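Uncharacterized protein (Bacteroides uniformis, PDB 4IYK) is of unknown function but probably binds carbohydrate, combining a transthyretin-like N-terminal domain with an E-set-like C-terminal domain. Local coordinates at residues P13-H18 against F90-G95; I21-T26 against V103-R108; I121-S126 against F199-L204; E133-E138 against S167-I172; T156-T161 against G185-V190. All coordinates share one frame; numbering follows the deposited sequence.

Interaction 1. Residues P13-H18 against F90-G95; sequences PDASIH and FVVKSG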
# COMPACT_ATOMS: atom_id res chain seq x y z
N PRO A 13 -28.70 -4.35 8.55
CA PRO A 13 -27.76 -3.29 8.98
C PRO A 13 -28.41 -1.91 9.07
O PRO A 13 -29.22 -1.53 8.21
CB PRO A 13 -26.67 -3.32 7.90
CG PRO A 13 -26.91 -4.57 7.12
CD PRO A 13 -28.36 -4.85 7.21
N ASP A 14 -28.07 -1.17 10.13
CA ASP A 14 -28.60 0.16 10.43
C ASP A 14 -27.50 1.25 10.40
O ASP A 14 -27.75 2.39 10.80
CB ASP A 14 -29.30 0.15 11.82
CG ASP A 14 -28.44 -0.33 13.00
OD1 ASP A 14 -27.29 -0.76 12.77
OD2 ASP A 14 -28.95 -0.31 14.14
N ALA A 15 -26.30 0.91 9.90
CA ALA A 15 -25.21 1.88 9.88
C ALA A 15 -24.27 1.72 8.69
O ALA A 15 -24.27 0.70 7.98
CB ALA A 15 -24.42 1.80 11.18
N SER A 16 -23.47 2.77 8.46
CA SER A 16 -22.45 2.81 7.40
C SER A 16 -21.23 3.49 7.99
O SER A 16 -21.37 4.23 8.96
CB SER A 16 -22.97 3.53 6.15
OG SER A 16 -23.49 4.81 6.47
N ILE A 17 -20.04 3.17 7.47
CA ILE A 17 -18.80 3.76 7.98
C ILE A 17 -17.81 3.92 6.83
O ILE A 17 -17.74 3.09 5.92
CB ILE A 17 -18.21 2.96 9.19
CG1 ILE A 17 -17.04 3.73 9.84
CG2 ILE A 17 -17.81 1.49 8.80
CD1 ILE A 17 -16.87 3.48 11.38
N HIS A 18 -17.08 5.02 6.84
CA HIS A 18 -16.07 5.30 5.83
C HIS A 18 -14.97 6.10 6.52
O HIS A 18 -15.18 6.60 7.63
CB HIS A 18 -16.65 6.05 4.61
CG HIS A 18 -17.29 7.35 4.99
ND1 HIS A 18 -16.58 8.54 4.94
CD2 HIS A 18 -18.52 7.58 5.53
CE1 HIS A 18 -17.41 9.46 5.42
NE2 HIS A 18 -18.58 8.93 5.79
N PHE A 90 -14.61 1.04 20.21
CA PHE A 90 -14.91 1.75 18.97
C PHE A 90 -16.43 1.73 18.76
O PHE A 90 -16.99 0.67 18.48
CB PHE A 90 -14.15 1.06 17.82
CG PHE A 90 -14.20 1.74 16.48
CD1 PHE A 90 -13.22 2.67 16.12
CD2 PHE A 90 -15.16 1.40 15.54
CE1 PHE A 90 -13.23 3.26 14.85
CE2 PHE A 90 -15.18 2.01 14.28
CZ PHE A 90 -14.22 2.95 13.94
N VAL A 91 -17.10 2.88 18.94
CA VAL A 91 -18.56 2.97 18.83
C VAL A 91 -18.98 3.28 17.38
O VAL A 91 -18.56 4.28 16.79
CB VAL A 91 -19.18 3.98 19.85
CG1 VAL A 91 -20.68 4.15 19.64
CG2 VAL A 91 -18.89 3.56 21.28
N VAL A 92 -19.84 2.41 16.84
CA VAL A 92 -20.45 2.61 15.53
C VAL A 92 -21.88 3.07 15.83
O VAL A 92 -22.68 2.30 16.35
CB VAL A 92 -20.38 1.37 14.59
CG1 VAL A 92 -21.30 1.53 13.38
CG2 VAL A 92 -18.94 1.11 14.15
N LYS A 93 -22.17 4.35 15.57
CA LYS A 93 -23.49 4.93 15.80
C LYS A 93 -24.45 4.55 14.67
O LYS A 93 -24.01 4.25 13.55
CB LYS A 93 -23.41 6.46 15.94
CG LYS A 93 -22.82 6.92 17.26
CD LYS A 93 -23.32 8.30 17.67
CE LYS A 93 -22.97 8.65 19.10
NZ LYS A 93 -23.55 9.96 19.51
N SER A 94 -25.77 4.61 14.95
CA SER A 94 -26.82 4.39 13.97
C SER A 94 -26.67 5.46 12.87
O SER A 94 -26.36 6.61 13.19
CB SER A 94 -28.19 4.45 14.64
OG SER A 94 -29.25 4.08 13.78
N GLY A 95 -26.78 5.06 11.62
CA GLY A 95 -26.59 5.95 10.48
C GLY A 95 -25.16 6.00 9.97
O GLY A 95 -24.43 5.01 10.06
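Ala-15 pairs with Gly-95 in a parallel beta bridge, while the two strand pieces proper, 15-18 and 90-92, pass 9.4 Å apart with their directions at 127°. Two backbone bonds fix the bridge: Gly-95 N donates to Asp-14 O (3.0 Å), and Ser-16 N donates to Gly-95 O (2.9 Å). The same Gly-95 O also lies 3.2 Å from Ala-15 CA, a CA-H...O contact. Side chains pack beside the bridge. Ala-15 CB sits 3.4 Å from Lys-93 O and 3.8 Å from Val-92 CG1. Ile-17, with CG1 swung away from its own backbone N (chi1 -171°), sends CD1 to the edge of the Phe-90 ring, 3.7 Å from Phe-90 CE2 and near the ring plane; the two side chains approach from opposite directions. Val-92 divides its branches between the partners, CG1 going to Ala-15 and CG2 to Ile-17. Trp-55 touches Ile-17, Phe-90 and Val-92 alike, which places this apolar patch between the sheet of strand 15-23 and the one ending in strand 85-92, in the transthyretin-like N-terminal domain. Ser-16 OG turns to Asp-96, and Asp-14 OD1 accepts from Ala-70 N. The chemistry is thus divided: main-chain bonds set the register as the chain passes from one sheet into the other, and plain hydrocarbon packing fills the space between the two sheets.

Interaction 2. Residues I21-T26 against V103-R108; sequences ILDEQT and VIPYIR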
# COMPACT_ATOMS: atom_id res chain seq x y z
N ILE A 21 -6.92 5.59 5.96
CA ILE A 21 -5.70 5.16 6.65
C ILE A 21 -4.72 6.29 6.39
O ILE A 21 -4.38 6.56 5.23
CB ILE A 21 -5.15 3.76 6.22
CG1 ILE A 21 -6.23 2.62 6.29
CG2 ILE A 21 -3.88 3.40 7.05
CD1 ILE A 21 -6.94 2.39 7.74
N LEU A 22 -4.33 6.98 7.44
CA LEU A 22 -3.45 8.15 7.31
C LEU A 22 -2.14 7.99 8.08
O LEU A 22 -2.11 7.44 9.19
CB LEU A 22 -4.16 9.42 7.81
CG LEU A 22 -5.46 9.84 7.15
CD1 LEU A 22 -6.09 11.04 7.87
CD2 LEU A 22 -5.27 10.10 5.63
N ASP A 23 -1.07 8.54 7.50
CA ASP A 23 0.24 8.57 8.13
C ASP A 23 0.17 9.57 9.29
O ASP A 23 -0.16 10.74 9.08
CB ASP A 23 1.26 9.01 7.07
CG ASP A 23 2.70 8.94 7.51
OD1 ASP A 23 3.02 9.48 8.58
OD2 ASP A 23 3.52 8.42 6.73
N GLU A 24 0.40 9.11 10.52
CA GLU A 24 0.36 9.93 11.74
C GLU A 24 1.31 11.15 11.63
O GLU A 24 1.00 12.22 12.19
CB GLU A 24 0.75 9.04 12.95
CG GLU A 24 1.44 9.72 14.12
CD GLU A 24 2.65 8.96 14.63
OE1 GLU A 24 3.73 9.05 14.00
OE2 GLU A 24 2.50 8.23 15.63
N GLN A 25 2.45 11.00 10.91
CA GLN A 25 3.43 12.08 10.79
C GLN A 25 3.09 13.06 9.67
O GLN A 25 3.05 14.25 9.94
CB GLN A 25 4.85 11.52 10.60
CG GLN A 25 5.97 12.57 10.66
CD GLN A 25 7.32 11.94 10.35
OE1 GLN A 25 7.91 11.25 11.18
NE2 GLN A 25 7.82 12.16 9.14
N THR A 26 2.89 12.59 8.43
CA THR A 26 2.65 13.45 7.27
C THR A 26 1.17 13.78 6.98
O THR A 26 0.91 14.68 6.19
CB THR A 26 3.25 12.82 5.99
OG1 THR A 26 2.45 11.69 5.60
CG2 THR A 26 4.71 12.43 6.14
N VAL A 103 -1.46 6.03 11.55
CA VAL A 103 -0.54 4.88 11.61
C VAL A 103 0.92 5.30 11.35
O VAL A 103 1.19 6.41 10.88
CB VAL A 103 -1.00 3.79 10.57
CG1 VAL A 103 -2.50 3.51 10.67
CG2 VAL A 103 -0.62 4.15 9.12
N ILE A 104 1.84 4.38 11.64
CA ILE A 104 3.27 4.54 11.38
C ILE A 104 3.60 3.53 10.30
O ILE A 104 3.69 2.34 10.64
CB ILE A 104 4.19 4.36 12.65
CG1 ILE A 104 3.87 5.40 13.74
CG2 ILE A 104 5.69 4.38 12.26
CD1 ILE A 104 4.42 5.04 15.16
N PRO A 105 3.74 3.95 9.01
CA PRO A 105 4.12 2.98 7.96
C PRO A 105 5.53 2.47 8.22
O PRO A 105 6.32 3.18 8.86
CB PRO A 105 4.05 3.79 6.66
CG PRO A 105 4.28 5.20 7.07
CD PRO A 105 3.72 5.34 8.48
N TYR A 106 5.87 1.26 7.76
CA TYR A 106 7.24 0.78 7.95
C TYR A 106 8.20 1.62 7.12
O TYR A 106 9.28 1.98 7.57
CB TYR A 106 7.35 -0.71 7.59
CG TYR A 106 6.46 -1.60 8.42
CD1 TYR A 106 6.48 -1.53 9.82
CD2 TYR A 106 5.60 -2.52 7.83
CE1 TYR A 106 5.65 -2.33 10.60
CE2 TYR A 106 4.77 -3.33 8.60
CZ TYR A 106 4.79 -3.23 9.98
OH TYR A 106 3.98 -4.02 10.76
N ILE A 107 7.77 1.98 5.90
CA ILE A 107 8.54 2.76 4.95
C ILE A 107 7.65 3.83 4.31
O ILE A 107 6.51 3.54 3.92
CB ILE A 107 9.14 1.82 3.84
CG1 ILE A 107 10.18 0.83 4.44
CG2 ILE A 107 9.72 2.62 2.64
CD1 ILE A 107 10.67 -0.21 3.49
N ARG A 108 8.22 5.04 4.09
CA ARG A 108 7.59 6.12 3.33
C ARG A 108 8.34 6.26 2.01
O ARG A 108 9.57 6.35 2.03
CB ARG A 108 7.63 7.44 4.11
CG ARG A 108 6.74 7.50 5.32
CD ARG A 108 6.85 8.84 6.06
NE ARG A 108 6.03 8.78 7.27
CZ ARG A 108 6.46 8.53 8.49
NH1 ARG A 108 7.76 8.46 8.75
NH2 ARG A 108 5.59 8.43 9.49
O HOH W 1 8.29 8.12 11.43
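Asp-23 and Arg-108 form a side-on salt bridge where the end of strand 15-23 meets the start of strand 107-117, at the junction of the transthyretin-like and E-set-like domains. Arg-108 NE donates to the syn lone pair of Asp-23 OD2 at 2.6 Å, and Arg-108 NH2 reaches Asp-23 OD1 at 2.9 Å, one nitrogen to each oxygen. The fit is not flat, since the carboxylate and guanidinium planes are 37° apart. OD1 is gripped three times over: besides Arg-108 it accepts from Gln-25 N, giving an Asx turn, and from Thr-26 N, which comes from well above the carboxylate plane. These bonds fix the rotation of the carboxylate and would probably favour its charged form. Pro-105 CG packs 3.3 Å from Asp-23 OD2. The amide of Gln-25 stacks on one guanidinium face, the planes 28° apart and NE2 offset toward the rim. Arg-108 is extended from CG to NE, which carries its head from strand 107-117 across to the N-terminal domain. Behind this shell, the backbone sets the spacing in parallel fashion: Val-103 N donates to Leu-22 O, and Glu-24 N to Val-103 O at 2.8 Å. Ile-21 CG2 meets Val-103 CG1 on the buried side. Glu-128 gives Arg-108 NH1 a second acidic partner, from the C-terminal domain. At the outer edge one water accepts from Arg-108 NH1 (2.8 Å) and donates to Gln-25 OE1 (3.2 Å).

Interaction 3. Residues I121-S126 against F199-L204; sequences ITATFS and FRIGAL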
# COMPACT_ATOMS: atom_id res chain seq x y z
N ILE A 121 10.21 2.94 -19.21
CA ILE A 121 9.53 3.50 -18.05
C ILE A 121 10.58 3.51 -16.94
O ILE A 121 11.14 2.47 -16.65
CB ILE A 121 8.25 2.71 -17.65
CG1 ILE A 121 7.28 2.52 -18.86
CG2 ILE A 121 7.55 3.36 -16.44
CD1 ILE A 121 6.64 3.77 -19.43
N THR A 122 10.88 4.70 -16.36
CA THR A 122 11.86 4.83 -15.28
C THR A 122 11.22 5.41 -14.02
O THR A 122 10.54 6.44 -14.09
CB THR A 122 13.08 5.68 -15.72
OG1 THR A 122 13.76 4.96 -16.75
CG2 THR A 122 14.08 5.93 -14.59
N ALA A 123 11.49 4.77 -12.86
CA ALA A 123 11.03 5.22 -11.55
C ALA A 123 12.23 5.68 -10.74
O ALA A 123 13.27 5.03 -10.76
CB ALA A 123 10.29 4.10 -10.84
N THR A 124 12.12 6.86 -10.11
CA THR A 124 13.16 7.42 -9.23
C THR A 124 12.48 7.82 -7.94
O THR A 124 11.33 8.28 -7.96
CB THR A 124 13.96 8.56 -9.88
OG1 THR A 124 13.07 9.60 -10.28
CG2 THR A 124 14.80 8.09 -11.07
N PHE A 125 13.16 7.59 -6.82
CA PHE A 125 12.60 7.81 -5.49
C PHE A 125 13.63 7.62 -4.39
O PHE A 125 14.72 7.07 -4.60
CB PHE A 125 11.39 6.83 -5.24
CG PHE A 125 11.72 5.35 -5.35
CD1 PHE A 125 11.78 4.72 -6.59
CD2 PHE A 125 11.99 4.59 -4.22
CE1 PHE A 125 12.10 3.36 -6.69
CE2 PHE A 125 12.29 3.22 -4.32
CZ PHE A 125 12.33 2.62 -5.56
N SER A 126 13.26 8.06 -3.20
CA SER A 126 13.98 7.92 -1.95
C SER A 126 13.07 7.20 -0.98
O SER A 126 11.86 7.10 -1.22
CB SER A 126 14.40 9.29 -1.41
OG SER A 126 15.57 9.72 -2.07
N PHE A 199 1.42 2.46 -13.06
CA PHE A 199 2.71 2.09 -12.49
C PHE A 199 2.73 2.51 -11.04
O PHE A 199 2.19 3.57 -10.68
CB PHE A 199 3.88 2.71 -13.29
CG PHE A 199 3.90 2.26 -14.73
CD1 PHE A 199 4.60 1.11 -15.11
CD2 PHE A 199 3.16 2.93 -15.69
CE1 PHE A 199 4.57 0.66 -16.43
CE2 PHE A 199 3.14 2.48 -17.02
CZ PHE A 199 3.84 1.34 -17.38
N ARG A 200 3.29 1.66 -10.19
CA ARG A 200 3.31 1.95 -8.75
C ARG A 200 4.59 1.47 -8.11
O ARG A 200 4.93 0.28 -8.14
CB ARG A 200 2.09 1.29 -8.08
CG ARG A 200 1.72 1.86 -6.70
CD ARG A 200 0.62 1.00 -6.10
NE ARG A 200 -0.03 1.61 -4.94
CZ ARG A 200 -0.88 0.98 -4.14
NH1 ARG A 200 -1.20 -0.28 -4.36
NH2 ARG A 200 -1.43 1.61 -3.11
N ILE A 201 5.33 2.41 -7.52
CA ILE A 201 6.55 2.09 -6.78
C ILE A 201 6.13 1.43 -5.46
O ILE A 201 5.31 2.01 -4.76
CB ILE A 201 7.40 3.36 -6.48
CG1 ILE A 201 7.90 4.03 -7.76
CG2 ILE A 201 8.59 3.04 -5.49
CD1 ILE A 201 8.20 5.55 -7.60
N GLY A 202 6.72 0.28 -5.15
CA GLY A 202 6.52 -0.42 -3.89
C GLY A 202 7.84 -0.66 -3.16
O GLY A 202 8.89 -0.84 -3.79
N ALA A 203 7.80 -0.68 -1.83
CA ALA A 203 8.97 -0.97 -1.00
C ALA A 203 8.55 -1.86 0.14
O ALA A 203 7.62 -1.53 0.87
CB ALA A 203 9.60 0.31 -0.46
N LEU A 204 9.20 -3.03 0.24
CA LEU A 204 8.93 -4.05 1.24
C LEU A 204 9.98 -3.98 2.36
O LEU A 204 11.17 -4.20 2.13
CB LEU A 204 8.87 -5.47 0.61
CG LEU A 204 8.48 -6.63 1.57
CD1 LEU A 204 7.04 -6.47 2.08
CD2 LEU A 204 8.68 -8.01 0.89
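The ring of Phe-125 carries Ile-201 CG2 squarely on one face, and that of Phe-199 takes Ile-121 CG2 on one face but nearer its rim. Both are CH-pi contacts in the core of a beta sandwich, the E-set-like C-terminal domain, where strand 120-129 of one sheet faces strand 196-206 of the other. Ile-201 CG2 stands 3.6 Å from the centroid of the Phe-125 ring, only 5° off the ring normal, so all six ring carbons lie at much the same distance from it. Phe-125 reaches this place with CG held between its own backbone N and carbonyl carbon (chi1 58°), and its side chain slides past that of Ile-201 in the opposite direction. Ile-121 crosses Phe-199 at about a right angle, Ile-121 CG2 4.0 Å from the ring centroid, while Ile-121 CG1 bears on Phe-199 CZ at 3.9 Å. Between the two aromatic contacts lies the small methyl of Ala-123, which accepts the longer branch of Ile-201. No hydrogen bond joins the segments; their axes pass 8.7 Å apart at 40°, and the contact between them is made almost wholly by side chains. Leu-180 touches Phe-125 and Ile-182 touches Phe-199, extending the packing to strand 178-183, while Leu-141 and Ile-139 bring in strand 135-144. Arg-200 makes a cation-pi contact with Tyr-217. At the centre of the contact, Ala-123 CB rests 3.9 Å from Ile-201 CG1.

Interaction 4. Residues E133-E138 against S167-I172; sequences EVKLKE and SPSTAI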
# COMPACT_ATOMS: atom_id res chain seq x y z
N GLU A 133 14.75 1.00 13.51
CA GLU A 133 14.93 -0.46 13.41
C GLU A 133 14.56 -1.04 12.05
O GLU A 133 15.00 -2.16 11.74
CB GLU A 133 14.13 -1.19 14.52
CG GLU A 133 12.64 -0.87 14.54
CD GLU A 133 11.73 -1.78 15.34
OE1 GLU A 133 12.11 -2.16 16.47
OE2 GLU A 133 10.62 -2.09 14.85
N VAL A 134 13.74 -0.32 11.23
CA VAL A 134 13.27 -0.80 9.93
C VAL A 134 14.39 -0.88 8.90
O VAL A 134 15.12 0.09 8.70
CB VAL A 134 12.10 0.05 9.34
CG1 VAL A 134 11.60 -0.54 8.03
CG2 VAL A 134 10.95 0.18 10.34
N LYS A 135 14.47 -2.04 8.21
CA LYS A 135 15.40 -2.31 7.11
C LYS A 135 14.62 -2.56 5.81
O LYS A 135 13.41 -2.79 5.82
CB LYS A 135 16.33 -3.48 7.45
CG LYS A 135 17.24 -3.21 8.66
CD LYS A 135 18.36 -4.24 8.79
CE LYS A 135 19.64 -3.76 8.14
NZ LYS A 135 20.80 -4.63 8.49
N LEU A 136 15.33 -2.50 4.67
CA LEU A 136 14.75 -2.67 3.34
C LEU A 136 15.02 -4.07 2.80
O LEU A 136 16.18 -4.49 2.72
CB LEU A 136 15.33 -1.62 2.39
CG LEU A 136 14.83 -1.63 0.93
CD1 LEU A 136 13.36 -1.22 0.84
CD2 LEU A 136 15.66 -0.69 0.10
N LYS A 137 13.96 -4.78 2.39
CA LYS A 137 14.04 -6.14 1.85
C LYS A 137 13.90 -6.12 0.31
O LYS A 137 14.68 -6.77 -0.38
CB LYS A 137 12.95 -7.02 2.49
CG LYS A 137 13.14 -8.52 2.30
CD LYS A 137 11.99 -9.29 2.93
CE LYS A 137 12.03 -10.77 2.63
NZ LYS A 137 10.78 -11.47 3.04
N GLU A 138 12.90 -5.39 -0.22
CA GLU A 138 12.65 -5.32 -1.67
C GLU A 138 12.16 -3.95 -2.15
O GLU A 138 11.48 -3.23 -1.41
CB GLU A 138 11.58 -6.35 -2.09
CG GLU A 138 11.92 -7.82 -1.89
CD GLU A 138 10.81 -8.81 -2.23
OE1 GLU A 138 9.92 -8.45 -3.03
OE2 GLU A 138 10.84 -9.94 -1.68
N SER A 167 19.47 -9.02 0.06
CA SER A 167 19.70 -10.17 0.92
C SER A 167 21.18 -10.21 1.33
O SER A 167 22.05 -10.47 0.49
CB SER A 167 19.26 -11.47 0.25
OG SER A 167 19.50 -12.57 1.12
N PRO A 168 21.51 -9.90 2.61
CA PRO A 168 20.62 -9.52 3.72
C PRO A 168 19.94 -8.17 3.50
O PRO A 168 20.45 -7.36 2.72
CB PRO A 168 21.57 -9.45 4.94
CG PRO A 168 22.82 -10.19 4.52
CD PRO A 168 22.92 -9.91 3.05
N SER A 169 18.79 -7.95 4.16
CA SER A 169 18.04 -6.68 4.11
C SER A 169 18.97 -5.52 4.48
O SER A 169 19.80 -5.67 5.37
CB SER A 169 16.82 -6.74 5.02
OG SER A 169 17.18 -7.01 6.36
N THR A 170 18.88 -4.41 3.74
CA THR A 170 19.79 -3.27 3.83
C THR A 170 19.25 -2.11 4.69
O THR A 170 18.04 -2.04 4.97
CB THR A 170 20.13 -2.81 2.38
OG1 THR A 170 21.33 -2.05 2.39
CG2 THR A 170 19.00 -2.03 1.71
N ALA A 171 20.15 -1.20 5.10
CA ALA A 171 19.80 -0.01 5.90
C ALA A 171 19.06 1.01 5.04
O ALA A 171 19.37 1.15 3.86
CB ALA A 171 21.05 0.62 6.49
N ILE A 172 18.11 1.75 5.65
CA ILE A 172 17.38 2.81 4.93
C ILE A 172 18.06 4.13 5.29
O ILE A 172 18.21 4.47 6.46
CB ILE A 172 15.84 2.82 5.18
CG1 ILE A 172 15.18 1.52 4.70
CG2 ILE A 172 15.16 4.05 4.51
CD1 ILE A 172 13.84 1.16 5.41
O HOH W 2 17.36 1.48 8.34
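A short antiparallel pairing with one firm bridge, between the start of strand 135-144 and strand 169-171, belongs to the branched sheet of the E-set-like domain that also holds strands 196-206 and 216-224. Leu-136 and Thr-170 are its hydrogen-bonded pair: Leu-136 N donates to Thr-170 O at 2.8 Å, almost straight at 176°, and Thr-170 N returns a more bent bond to Leu-136 O at 2.9 Å. The side chains of this pair lie side by side and point the same way, Leu-136 CB against Thr-170 CG2 at 3.8 Å. Ile-172 extends the apolar patch, with Ile-172 CG1 3.9 Å from Leu-136 CB and Ile-172 CD1 3.8 Å from Val-134 CG1. Where the strands part, a water takes over from direct pairing: it accepts from Ile-172 N and donates to Val-134 O (2.7 Å). Lys-135 bends at its third torsion (chi3 95°), laying its aliphatic chain along the partner backbone so that Lys-135 CE comes 3.4 Å from Ser-169 O. The hydroxyl of Ser-169 instead bonds to Asp-206. Leu-136, the CG2 methyl of Thr-170 and Ile-172 thus pack together, while Lys-135 stays exposed. A classic beta bulge follows, Lys-137 and Glu-138 both facing Leu-204 of strand 196-206. On the inner side, Leu-127 and Ala-129 of strand 120-129 pack on the apolar residues. The chain turns a corner at Ser-167 and Pro-168, which a cis peptide joins, and this separates strand 169-171 from strand 163-166, which also pairs with strand 135-144.

Interaction 5. Residues T156-T161 against G185-V190; sequences TLNGGT and GQNADV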
# COMPACT_ATOMS: atom_id res chain seq x y z
N THR A 156 3.66 -9.83 -15.19
CA THR A 156 4.95 -10.53 -15.12
C THR A 156 5.80 -9.89 -16.21
O THR A 156 5.40 -9.91 -17.38
CB THR A 156 4.71 -12.02 -15.32
OG1 THR A 156 3.77 -12.44 -14.33
CG2 THR A 156 6.00 -12.85 -15.26
N LEU A 157 6.96 -9.34 -15.83
CA LEU A 157 7.82 -8.60 -16.75
C LEU A 157 9.18 -9.25 -16.99
O LEU A 157 9.72 -9.92 -16.11
CB LEU A 157 8.02 -7.16 -16.22
CG LEU A 157 6.75 -6.31 -15.98
CD1 LEU A 157 7.10 -5.00 -15.30
CD2 LEU A 157 5.96 -6.05 -17.31
N ASN A 158 9.79 -8.93 -18.16
CA ASN A 158 11.12 -9.39 -18.53
C ASN A 158 12.18 -8.34 -18.28
O ASN A 158 11.89 -7.15 -18.42
CB ASN A 158 11.15 -9.74 -20.01
CG ASN A 158 10.11 -10.71 -20.48
OD1 ASN A 158 9.93 -11.78 -19.92
ND2 ASN A 158 9.50 -10.39 -21.61
N GLY A 159 13.41 -8.77 -17.97
CA GLY A 159 14.53 -7.86 -17.80
C GLY A 159 15.16 -7.73 -16.43
O GLY A 159 16.34 -7.40 -16.34
N GLY A 160 14.36 -7.92 -15.38
CA GLY A 160 14.79 -7.86 -13.99
C GLY A 160 15.05 -6.51 -13.36
O GLY A 160 15.25 -6.43 -12.14
N THR A 161 15.07 -5.43 -14.16
CA THR A 161 15.36 -4.05 -13.68
C THR A 161 14.14 -3.38 -12.97
O THR A 161 14.28 -2.29 -12.42
CB THR A 161 15.82 -3.17 -14.87
OG1 THR A 161 14.89 -3.34 -15.92
CG2 THR A 161 17.19 -3.57 -15.39
N GLY A 185 9.99 -2.35 -25.12
CA GLY A 185 10.24 -3.25 -26.25
C GLY A 185 10.37 -4.70 -25.83
O GLY A 185 9.96 -5.60 -26.56
N GLN A 186 10.95 -4.92 -24.64
CA GLN A 186 11.16 -6.23 -24.03
C GLN A 186 9.89 -6.75 -23.34
O GLN A 186 9.86 -7.91 -22.93
CB GLN A 186 12.33 -6.14 -23.01
CG GLN A 186 13.72 -6.07 -23.72
CD GLN A 186 14.02 -7.28 -24.55
OE1 GLN A 186 13.95 -7.27 -25.80
NE2 GLN A 186 14.26 -8.39 -23.87
N ASN A 187 8.86 -5.89 -23.21
CA ASN A 187 7.62 -6.19 -22.53
C ASN A 187 6.38 -5.81 -23.34
O ASN A 187 5.31 -5.57 -22.77
CB ASN A 187 7.64 -5.47 -21.18
CG ASN A 187 8.63 -6.11 -20.23
OD1 ASN A 187 8.44 -7.24 -19.83
ND2 ASN A 187 9.77 -5.46 -19.99
N ALA A 188 6.50 -5.81 -24.67
CA ALA A 188 5.40 -5.41 -25.58
C ALA A 188 4.18 -6.35 -25.51
O ALA A 188 3.10 -5.95 -25.89
CB ALA A 188 5.91 -5.35 -27.00
N ASP A 189 4.38 -7.59 -25.05
CA ASP A 189 3.32 -8.61 -24.95
C ASP A 189 2.26 -8.23 -23.89
O ASP A 189 1.07 -8.48 -24.10
CB ASP A 189 3.95 -10.00 -24.65
CG ASP A 189 4.70 -10.15 -23.34
OD1 ASP A 189 5.28 -9.14 -22.85
OD2 ASP A 189 4.74 -11.28 -22.79
N VAL A 190 2.68 -7.61 -22.78
CA VAL A 190 1.76 -7.25 -21.69
C VAL A 190 1.64 -5.72 -21.49
O VAL A 190 0.73 -5.28 -20.80
CB VAL A 190 2.10 -7.97 -20.36
CG1 VAL A 190 1.96 -9.49 -20.54
CG2 VAL A 190 3.48 -7.59 -19.82
O HOH W 3 4.81 -11.71 -19.99
O HOH W 4 7.31 -12.26 -22.39
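Asn-158 and Asn-187 both set CG opposite their own carbonyl carbon (chi1 -54° and -72°), and from there each carboxamide reaches the other loop. The contact joins two irregular connections at one end of the E-set-like beta sandwich, the loops that lead into strands 163-166 and 196-206. Asn-187 grips the backbone of Asn-158 at both ends, so that its carboxamide pairs with that backbone much as a peptide group would. Asn-187 OD1 accepts from Asn-158 N on a lone pair, at 2.7 Å and nearly straight, and Asn-187 ND2 donates to Asn-158 O at 3.1 Å with that oxygen in the amide plane. The reverse traffic is a single bond: Asn-158 ND2 donates to Gln-186 O at 2.8 Å, nearly in line with the carbonyl. The two side chains run past each other in opposite directions with amide planes 21° apart. Such paired bonds hold the Asn-187 amide flat and decide which end is oxygen and which nitrogen. Its ND2 also donates to Asp-183 O, at the end of strand 178-183; Asn-187 is buried, and in this way both polar ends of its amide are satisfied. Alongside the amides, Leu-157 CB lies 3.6 Å from Asn-187 OD1, and Leu-157 CD2 meets Val-190 CG2 at 3.8 Å. Leu-157 and Asn-187 both rest on Ile-182, which ties the loops to the sheet. At the solvent side Asp-189 joins in through water: one molecule accepts from Asn-158 ND2 (3.0 Å) and donates to Asp-189 OD2 (2.8 Å).

In the fold
Interaction 3 is the buried heart of the C-terminal domain and purely apolar, whereas interaction 5 lies at that domain's surface and works through amides and water. Interactions 1, 2 and 4 are partly buried and combine backbone pairing with side-chain contacts. Interactions 1 and 2 sit on the same strand, 15-23, with centres about 25 Å apart: one marks its beginning, the other its end at the domain boundary, where a salt bridge joins the two domains. Ile-107 of interaction 2 packs on Ala-203 of interaction 3 and on Leu-136 and Ile-172 of interaction 4, bringing the start of strand 107-117 into the sandwich core. Interactions 3 and 4 share a sheet, in which strands 196-206 and 135-144 are neighbours.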